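Local coordinates for 43.8 kDa insecticidal crystal protein (Bacillus thuringiensis, PDB 4JP0), which acts with Cry34Ab1 as a binary insecticidal toxin against western corn rootworm, probably targeting the larval midgut epithelium, at residues A[207-212]-A[314-319]; A[177-182]-A[277-282]; A[10-15]-A[130-135]. All coordinates share one frame; numbering follows the deposited sequence.

Contact 1: residues A[207-212]-A[314-319]; sequences KYQYWQ and TITSLE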
# COMPACT_ATOMS: atom_id res chain seq x y z
N LYS A 207 5.91 -2.88 -4.13
CA LYS A 207 5.65 -4.33 -4.07
C LYS A 207 6.55 -5.07 -5.04
O LYS A 207 6.43 -4.89 -6.26
CB LYS A 207 4.19 -4.68 -4.38
CG LYS A 207 3.88 -6.12 -3.95
CD LYS A 207 2.48 -6.65 -4.39
CE LYS A 207 2.46 -7.06 -5.87
NZ LYS A 207 1.12 -7.61 -6.29
N TYR A 208 7.46 -5.89 -4.51
CA TYR A 208 8.33 -6.72 -5.32
C TYR A 208 7.86 -8.15 -5.23
O TYR A 208 7.33 -8.58 -4.19
CB TYR A 208 9.75 -6.71 -4.78
CG TYR A 208 10.48 -5.39 -4.93
CD1 TYR A 208 10.60 -4.49 -3.85
CD2 TYR A 208 11.07 -5.03 -6.13
CE1 TYR A 208 11.28 -3.26 -4.01
CE2 TYR A 208 11.75 -3.82 -6.26
CZ TYR A 208 11.84 -2.95 -5.20
OH TYR A 208 12.54 -1.74 -5.36
N GLN A 209 8.06 -8.88 -6.32
CA GLN A 209 7.82 -10.33 -6.30
C GLN A 209 9.00 -11.02 -6.96
O GLN A 209 9.73 -10.40 -7.74
CB GLN A 209 6.49 -10.71 -6.95
CG GLN A 209 5.28 -10.26 -6.15
CD GLN A 209 3.98 -10.60 -6.85
OE1 GLN A 209 3.86 -10.45 -8.07
NE2 GLN A 209 2.98 -11.05 -6.08
N TYR A 210 9.20 -12.28 -6.59
CA TYR A 210 10.28 -13.10 -7.10
C TYR A 210 10.05 -14.52 -6.58
O TYR A 210 9.23 -14.73 -5.69
CB TYR A 210 11.64 -12.59 -6.63
CG TYR A 210 11.77 -12.33 -5.14
CD1 TYR A 210 12.35 -13.27 -4.29
CD2 TYR A 210 11.35 -11.12 -4.60
CE1 TYR A 210 12.48 -12.99 -2.90
CE2 TYR A 210 11.50 -10.85 -3.25
CZ TYR A 210 12.06 -11.76 -2.42
OH TYR A 210 12.16 -11.43 -1.08
N TRP A 211 10.77 -15.48 -7.14
CA TRP A 211 10.70 -16.86 -6.68
C TRP A 211 11.85 -17.12 -5.69
O TRP A 211 12.91 -16.52 -5.82
CB TRP A 211 10.85 -17.80 -7.88
CG TRP A 211 9.68 -17.76 -8.84
CD1 TRP A 211 9.61 -17.09 -10.03
CD2 TRP A 211 8.43 -18.45 -8.68
NE1 TRP A 211 8.39 -17.33 -10.63
CE2 TRP A 211 7.64 -18.15 -9.82
CE3 TRP A 211 7.91 -19.33 -7.72
CZ2 TRP A 211 6.36 -18.67 -10.01
CZ3 TRP A 211 6.59 -19.85 -7.90
CH2 TRP A 211 5.85 -19.52 -9.03
N GLN A 212 11.61 -18.03 -4.74
CA GLN A 212 12.58 -18.47 -3.74
C GLN A 212 12.32 -19.94 -3.36
O GLN A 212 11.17 -20.35 -3.21
CB GLN A 212 12.46 -17.61 -2.48
CG GLN A 212 13.51 -17.88 -1.42
CD GLN A 212 13.40 -16.90 -0.24
OE1 GLN A 212 13.13 -17.31 0.90
NE2 GLN A 212 13.59 -15.61 -0.51
N THR A 314 6.38 -18.06 -4.79
CA THR A 314 6.46 -16.66 -5.16
C THR A 314 6.47 -15.91 -3.86
O THR A 314 5.58 -16.10 -3.02
CB THR A 314 5.24 -16.22 -5.98
OG1 THR A 314 5.34 -16.80 -7.28
CG2 THR A 314 5.29 -14.70 -6.26
N ILE A 315 7.50 -15.09 -3.68
CA ILE A 315 7.61 -14.24 -2.52
C ILE A 315 7.07 -12.87 -2.88
O ILE A 315 7.30 -12.40 -3.99
CB ILE A 315 9.08 -14.07 -2.10
CG1 ILE A 315 9.76 -15.42 -1.88
CG2 ILE A 315 9.13 -13.24 -0.79
CD1 ILE A 315 9.16 -16.23 -0.70
N THR A 316 6.35 -12.24 -1.95
CA THR A 316 5.94 -10.85 -2.16
C THR A 316 6.58 -10.01 -1.07
O THR A 316 6.46 -10.32 0.12
CB THR A 316 4.42 -10.72 -2.09
OG1 THR A 316 3.86 -11.43 -3.19
CG2 THR A 316 3.96 -9.27 -2.32
N SER A 317 7.25 -8.93 -1.46
CA SER A 317 7.90 -8.06 -0.48
C SER A 317 7.27 -6.66 -0.56
O SER A 317 7.36 -5.99 -1.57
CB SER A 317 9.40 -7.95 -0.78
OG SER A 317 10.05 -7.18 0.22
N LEU A 318 6.62 -6.24 0.51
CA LEU A 318 6.02 -4.91 0.60
C LEU A 318 7.04 -4.06 1.36
O LEU A 318 7.46 -4.44 2.46
CB LEU A 318 4.71 -5.02 1.36
CG LEU A 318 3.57 -5.46 0.44
CD1 LEU A 318 2.23 -5.61 1.19
CD2 LEU A 318 3.44 -4.44 -0.65
N GLU A 319 7.46 -2.93 0.80
CA GLU A 319 8.52 -2.14 1.42
C GLU A 319 8.15 -0.67 1.35
O GLU A 319 7.78 -0.17 0.31
CB GLU A 319 9.86 -2.38 0.70
CG GLU A 319 10.30 -3.85 0.68
CD GLU A 319 11.48 -4.15 -0.26
OE1 GLU A 319 12.18 -3.22 -0.69
OE2 GLU A 319 11.73 -5.32 -0.59
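T314 sets its hydroxyl over one face of the W211 indole, OG1 lying 3.3 Å from CH2 and displaced toward the rim. The indole N-H is used by K156 O. At I315 the side chain turns to the other surface of the sheet and meets Y210: CB stands 3.9 Å from the ring centroid and 19° off its normal, a CH-pi contact. The ring can lie back across the isoleucine because chi1 of Y210 is 50°, which puts CG between the backbone N and the carbonyl carbon. The backbones are joined by a short bond from I315 N to Y210 O (2.7 Å) and a longer one from Y210 N to I315 O (3.2 Å). T316 returns to the W211 side, where OG1 accepts from Q209 NE2 at 3.0 Å in a nearly straight bond lying in the amide plane; its CG2 packs on K207 CG (3.5 Å). S317 and Y208 form the next hydrogen-bonded pair, and S317 OG donates to the anti lone pair of E319 OE2. L318 CD2 covers the aliphatic part of K207, while the E319 and Y208 side chains cross at about a right angle, the carboxylate inclined 39° to the ring and OE1 bonded to Y321. The alternating pairs are those of regular antiparallel strands; 202-221 and 307-323 are the two inner strands of the four-stranded Toxin_10 sheet.

Contact 2: residues A[177-182]-A[277-282]; sequences GWTLVP and EELKIE
G177, which has no side chain, lies against the end of helix 272-279 in the tightly packed part of the contact, its CA 3.4 Å from E278 O and 4.2 Å from L279 CA. L279 packs beside it: CD2 rests 3.5 Å from W178 N, and the same methyl meets T179 CG2 at 3.8 Å. With chi1 of T179 at -169°, CG2 sits between the backbone N and the carbonyl carbon and the hydroxyl is turned to the E278 side, where Q274 NE2 bonds to OG1.

The polar rim, at E278 O and the E278 carboxylate, is looser and bridged by water. One water accepts from W178 N and donates to E278 O at 2.7 Å; another accepts from L180 N and donates to E278 OE1 at 3.0 Å. Two waters thus bridge strand and helix.

Strand 174-182 is an outermost strand of its sheet and pairs with 202-221 through G177, T179 and V181. L279 also packs on L205 of that neighbour, so the helix end covers both strands, while the W178 side chain, which leaves the strand away from the helix, touches I204, P149 and I151.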
# COMPACT_ATOMS: atom_id res chain seq x y z
N GLY A 177 4.60 -3.22 -8.39
CA GLY A 177 3.66 -2.15 -8.02
C GLY A 177 4.37 -1.08 -7.21
O GLY A 177 5.33 -1.38 -6.50
N TRP A 178 3.90 0.17 -7.31
CA TRP A 178 4.56 1.30 -6.67
C TRP A 178 3.47 2.35 -6.50
O TRP A 178 2.68 2.59 -7.41
CB TRP A 178 5.66 1.80 -7.62
CG TRP A 178 6.57 2.91 -7.24
CD1 TRP A 178 7.89 2.80 -6.91
CD2 TRP A 178 6.30 4.33 -7.31
NE1 TRP A 178 8.44 4.05 -6.72
CE2 TRP A 178 7.49 5.00 -6.95
CE3 TRP A 178 5.15 5.09 -7.60
CZ2 TRP A 178 7.59 6.39 -6.90
CZ3 TRP A 178 5.24 6.48 -7.56
CH2 TRP A 178 6.44 7.12 -7.20
N THR A 179 3.41 2.96 -5.33
CA THR A 179 2.35 3.95 -5.12
C THR A 179 2.76 4.90 -4.01
O THR A 179 3.61 4.57 -3.21
CB THR A 179 1.01 3.23 -4.83
OG1 THR A 179 -0.09 4.16 -4.87
CG2 THR A 179 1.00 2.63 -3.43
N LEU A 180 2.20 6.10 -4.02
CA LEU A 180 2.58 7.13 -3.05
C LEU A 180 1.57 7.18 -1.91
O LEU A 180 0.34 7.24 -2.15
CB LEU A 180 2.61 8.48 -3.73
CG LEU A 180 3.73 8.62 -4.76
CD1 LEU A 180 3.72 10.02 -5.37
CD2 LEU A 180 5.04 8.36 -4.09
N VAL A 181 2.07 7.16 -0.68
CA VAL A 181 1.17 7.15 0.47
C VAL A 181 1.32 8.41 1.30
O VAL A 181 2.40 8.74 1.74
CB VAL A 181 1.45 5.90 1.37
CG1 VAL A 181 0.56 5.89 2.65
CG2 VAL A 181 1.25 4.64 0.53
N PRO A 182 0.22 9.11 1.50
CA PRO A 182 0.23 10.30 2.35
C PRO A 182 0.90 10.03 3.72
O PRO A 182 0.59 9.04 4.39
CB PRO A 182 -1.25 10.55 2.57
CG PRO A 182 -1.89 10.13 1.23
CD PRO A 182 -1.10 8.83 0.92
N GLU A 277 -5.42 -1.35 -6.63
CA GLU A 277 -5.14 -1.11 -8.02
C GLU A 277 -3.65 -0.90 -8.36
O GLU A 277 -3.15 -1.48 -9.31
CB GLU A 277 -6.01 0.05 -8.53
CG GLU A 277 -7.49 -0.26 -8.46
CD GLU A 277 -8.34 0.74 -9.24
OE1 GLU A 277 -7.74 1.62 -9.93
OE2 GLU A 277 -9.58 0.61 -9.16
N GLU A 278 -2.95 -0.07 -7.58
CA GLU A 278 -1.58 0.31 -7.88
C GLU A 278 -0.55 -0.70 -7.39
O GLU A 278 0.54 -0.83 -7.95
CB GLU A 278 -1.29 1.75 -7.40
CG GLU A 278 -2.17 2.79 -8.12
CD GLU A 278 -1.94 4.23 -7.66
OE1 GLU A 278 -0.94 4.49 -6.97
OE2 GLU A 278 -2.77 5.13 -8.00
N LEU A 279 -0.89 -1.46 -6.36
CA LEU A 279 0.02 -2.51 -5.92
C LEU A 279 -0.39 -3.89 -6.40
O LEU A 279 0.38 -4.84 -6.29
CB LEU A 279 0.17 -2.50 -4.42
CG LEU A 279 0.75 -1.20 -3.86
CD1 LEU A 279 0.91 -1.30 -2.37
CD2 LEU A 279 2.10 -0.88 -4.53
N LYS A 280 -1.59 -3.97 -6.97
CA LYS A 280 -2.14 -5.25 -7.46
C LYS A 280 -2.18 -6.29 -6.38
O LYS A 280 -1.70 -7.43 -6.56
CB LYS A 280 -1.39 -5.78 -8.69
CG LYS A 280 -1.07 -4.70 -9.70
CD LYS A 280 -0.01 -5.17 -10.69
CE LYS A 280 -0.13 -4.44 -12.02
NZ LYS A 280 -0.04 -5.42 -13.18
N ILE A 281 -2.77 -5.91 -5.25
CA ILE A 281 -2.94 -6.82 -4.13
C ILE A 281 -4.44 -6.99 -3.94
O ILE A 281 -5.17 -6.01 -3.88
CB ILE A 281 -2.34 -6.19 -2.89
CG1 ILE A 281 -0.81 -6.14 -2.99
CG2 ILE A 281 -2.73 -6.97 -1.66
CD1 ILE A 281 -0.22 -5.26 -1.94
N GLU A 282 -4.89 -8.23 -3.87
CA GLU A 282 -6.30 -8.52 -3.70
C GLU A 282 -6.74 -8.27 -2.27
O GLU A 282 -5.94 -8.33 -1.34
CB GLU A 282 -6.56 -9.99 -4.07
CG GLU A 282 -6.43 -10.25 -5.56
CD GLU A 282 -6.74 -11.68 -5.97
OE1 GLU A 282 -6.87 -12.57 -5.08
OE2 GLU A 282 -6.85 -11.91 -7.20
O HOH W 1 2.00 0.37 -9.85
O HOH W 2 0.62 6.88 -6.21

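Contact 3: residues A[10-15]-A[130-135]; sequences ISNHAN and NPNQQW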
# COMPACT_ATOMS: atom_id res chain seq x y z
N ILE A 10 -6.42 28.94 2.38
CA ILE A 10 -7.86 28.86 2.01
C ILE A 10 -8.57 30.11 2.51
O ILE A 10 -8.54 30.41 3.69
CB ILE A 10 -8.50 27.59 2.62
CG1 ILE A 10 -7.84 26.34 2.06
CG2 ILE A 10 -9.98 27.52 2.34
CD1 ILE A 10 -8.32 25.05 2.80
N SER A 11 -9.16 30.87 1.59
CA SER A 11 -9.79 32.13 1.97
C SER A 11 -11.23 32.22 1.49
O SER A 11 -11.60 31.60 0.49
CB SER A 11 -8.99 33.34 1.43
OG SER A 11 -8.85 33.30 0.03
N ASN A 12 -12.03 33.02 2.19
CA ASN A 12 -13.43 33.11 1.86
C ASN A 12 -13.74 34.13 0.75
O ASN A 12 -13.22 35.26 0.73
CB ASN A 12 -14.22 33.47 3.09
CG ASN A 12 -15.72 33.41 2.85
OD1 ASN A 12 -16.37 34.43 2.69
ND2 ASN A 12 -16.27 32.20 2.80
N HIS A 13 -14.59 33.72 -0.18
CA HIS A 13 -14.97 34.62 -1.29
C HIS A 13 -15.65 35.89 -0.80
O HIS A 13 -15.33 36.97 -1.27
CB HIS A 13 -15.88 33.87 -2.26
CG HIS A 13 -16.47 34.72 -3.35
ND1 HIS A 13 -15.76 35.11 -4.46
CD2 HIS A 13 -17.74 35.15 -3.56
CE1 HIS A 13 -16.55 35.77 -5.29
NE2 HIS A 13 -17.75 35.83 -4.75
N ALA A 14 -16.58 35.75 0.14
CA ALA A 14 -17.36 36.92 0.61
C ALA A 14 -16.55 37.89 1.46
O ALA A 14 -16.64 39.09 1.24
CB ALA A 14 -18.59 36.50 1.44
N ASN A 15 -15.78 37.39 2.41
CA ASN A 15 -15.17 38.27 3.41
C ASN A 15 -13.65 38.40 3.39
O ASN A 15 -13.08 39.19 4.14
CB ASN A 15 -15.69 37.87 4.80
CG ASN A 15 -15.16 36.52 5.28
OD1 ASN A 15 -14.05 36.08 4.95
ND2 ASN A 15 -15.94 35.89 6.14
N ASN A 130 -24.69 31.52 -2.12
CA ASN A 130 -24.30 32.13 -0.91
C ASN A 130 -22.83 32.32 -1.09
O ASN A 130 -22.12 31.39 -1.14
CB ASN A 130 -24.62 31.21 0.24
CG ASN A 130 -24.29 31.80 1.55
OD1 ASN A 130 -23.59 32.75 1.64
ND2 ASN A 130 -24.81 31.21 2.57
N PRO A 131 -22.43 33.57 -1.28
CA PRO A 131 -21.01 33.89 -1.45
C PRO A 131 -20.21 33.47 -0.22
O PRO A 131 -19.00 33.27 -0.35
CB PRO A 131 -21.02 35.41 -1.64
CG PRO A 131 -22.29 35.83 -0.98
CD PRO A 131 -23.29 34.76 -1.36
N ASN A 132 -20.87 33.36 0.95
CA ASN A 132 -20.20 32.92 2.17
C ASN A 132 -19.87 31.41 2.19
O ASN A 132 -19.15 30.93 3.07
CB ASN A 132 -21.01 33.32 3.40
CG ASN A 132 -20.90 34.84 3.67
OD1 ASN A 132 -19.87 35.31 4.18
ND2 ASN A 132 -21.92 35.60 3.30
N GLN A 133 -20.34 30.69 1.19
CA GLN A 133 -20.05 29.28 1.05
C GLN A 133 -19.07 29.05 -0.11
O GLN A 133 -18.84 27.93 -0.53
CB GLN A 133 -21.38 28.53 0.82
CG GLN A 133 -22.24 28.55 2.12
CD GLN A 133 -23.53 27.77 1.97
OE1 GLN A 133 -23.99 27.57 0.86
NE2 GLN A 133 -24.07 27.27 3.09
N GLN A 134 -18.43 30.12 -0.59
CA GLN A 134 -17.47 29.97 -1.68
C GLN A 134 -16.05 30.27 -1.15
O GLN A 134 -15.85 31.23 -0.40
CB GLN A 134 -17.77 30.89 -2.86
CG GLN A 134 -19.25 30.99 -3.29
CD GLN A 134 -19.83 29.65 -3.64
OE1 GLN A 134 -19.24 28.92 -4.43
NE2 GLN A 134 -21.01 29.33 -3.07
N TRP A 135 -15.07 29.50 -1.62
CA TRP A 135 -13.71 29.52 -1.08
C TRP A 135 -12.67 29.49 -2.19
O TRP A 135 -12.87 28.85 -3.22
CB TRP A 135 -13.50 28.29 -0.17
CG TRP A 135 -14.50 28.25 0.95
CD1 TRP A 135 -15.75 27.74 0.91
CD2 TRP A 135 -14.38 28.91 2.21
NE1 TRP A 135 -16.41 27.98 2.09
CE2 TRP A 135 -15.59 28.70 2.92
CE3 TRP A 135 -13.33 29.58 2.86
CZ2 TRP A 135 -15.80 29.17 4.22
CZ3 TRP A 135 -13.53 30.04 4.16
CH2 TRP A 135 -14.77 29.84 4.83
O HOH W 3 -18.75 36.59 6.27
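The W135 indole carries the N12 amide over one face, ND2 standing 3.3 Å above the ring plane toward its rim, with the amide plane turned 74° from the ring. N12 CB adds an off-centre CH-pi contact to the six-membered ring, and I10 CG2 approaches W135 CE3 obliquely at 4.0 Å. The indole N-H itself is bonded to L110 O. At the H13 imidazole, P131 O and CB lie at the edge, while H13 CB packs against Q134 CB.

The N12 side chain joins both halves. CG is anti to the backbone N (chi1 -173°), which carries the amide across to the other segment: ND2 donates to N132 O at 3.2 Å, from above the carbonyl plane and not along a lone pair. OD1 turns back to its own chain and accepts from N15 N at 3.0 Å in the carbonyl plane, an Asx motif that holds the bend after the strand. H13 N donates to Q134 O (2.8 Å). Farther out, A14 CB touches N132 OD1, and a water accepting from N15 ND2 donates to that same oxygen, while N15 OD1 accepts from L17 N.

N12 and W135 form a non-hydrogen-bonded antiparallel pair where strands 6-12 and 135-142 meet. This first-to-last strand closure, with its Q-x-W tryptophan, is characteristic of the ricin B-type beta-trefoil.

From the N terminus, contact 3 comes first: 10-15 leaves strand 6-12 and is met again by 130-135 after 114 intervening residues, without helix, that form most of the lectin-like domain. Only afterwards do contacts 2 and 1 open, so contact 3 stands in series with both, about 36 Å and 50 Å away between centres. In the toxin region the segments alternate, 177-182, 207-212, 277-282, 314-319, so contacts 2 and 1, which close loops of 94 and 101 residues, cross. They also touch: strands 174-182 and 202-221 are neighbours, K207 N lies 2.9 Å from G177 O, and K207 NZ reaches L279 O, tying the helix end to the long sheet.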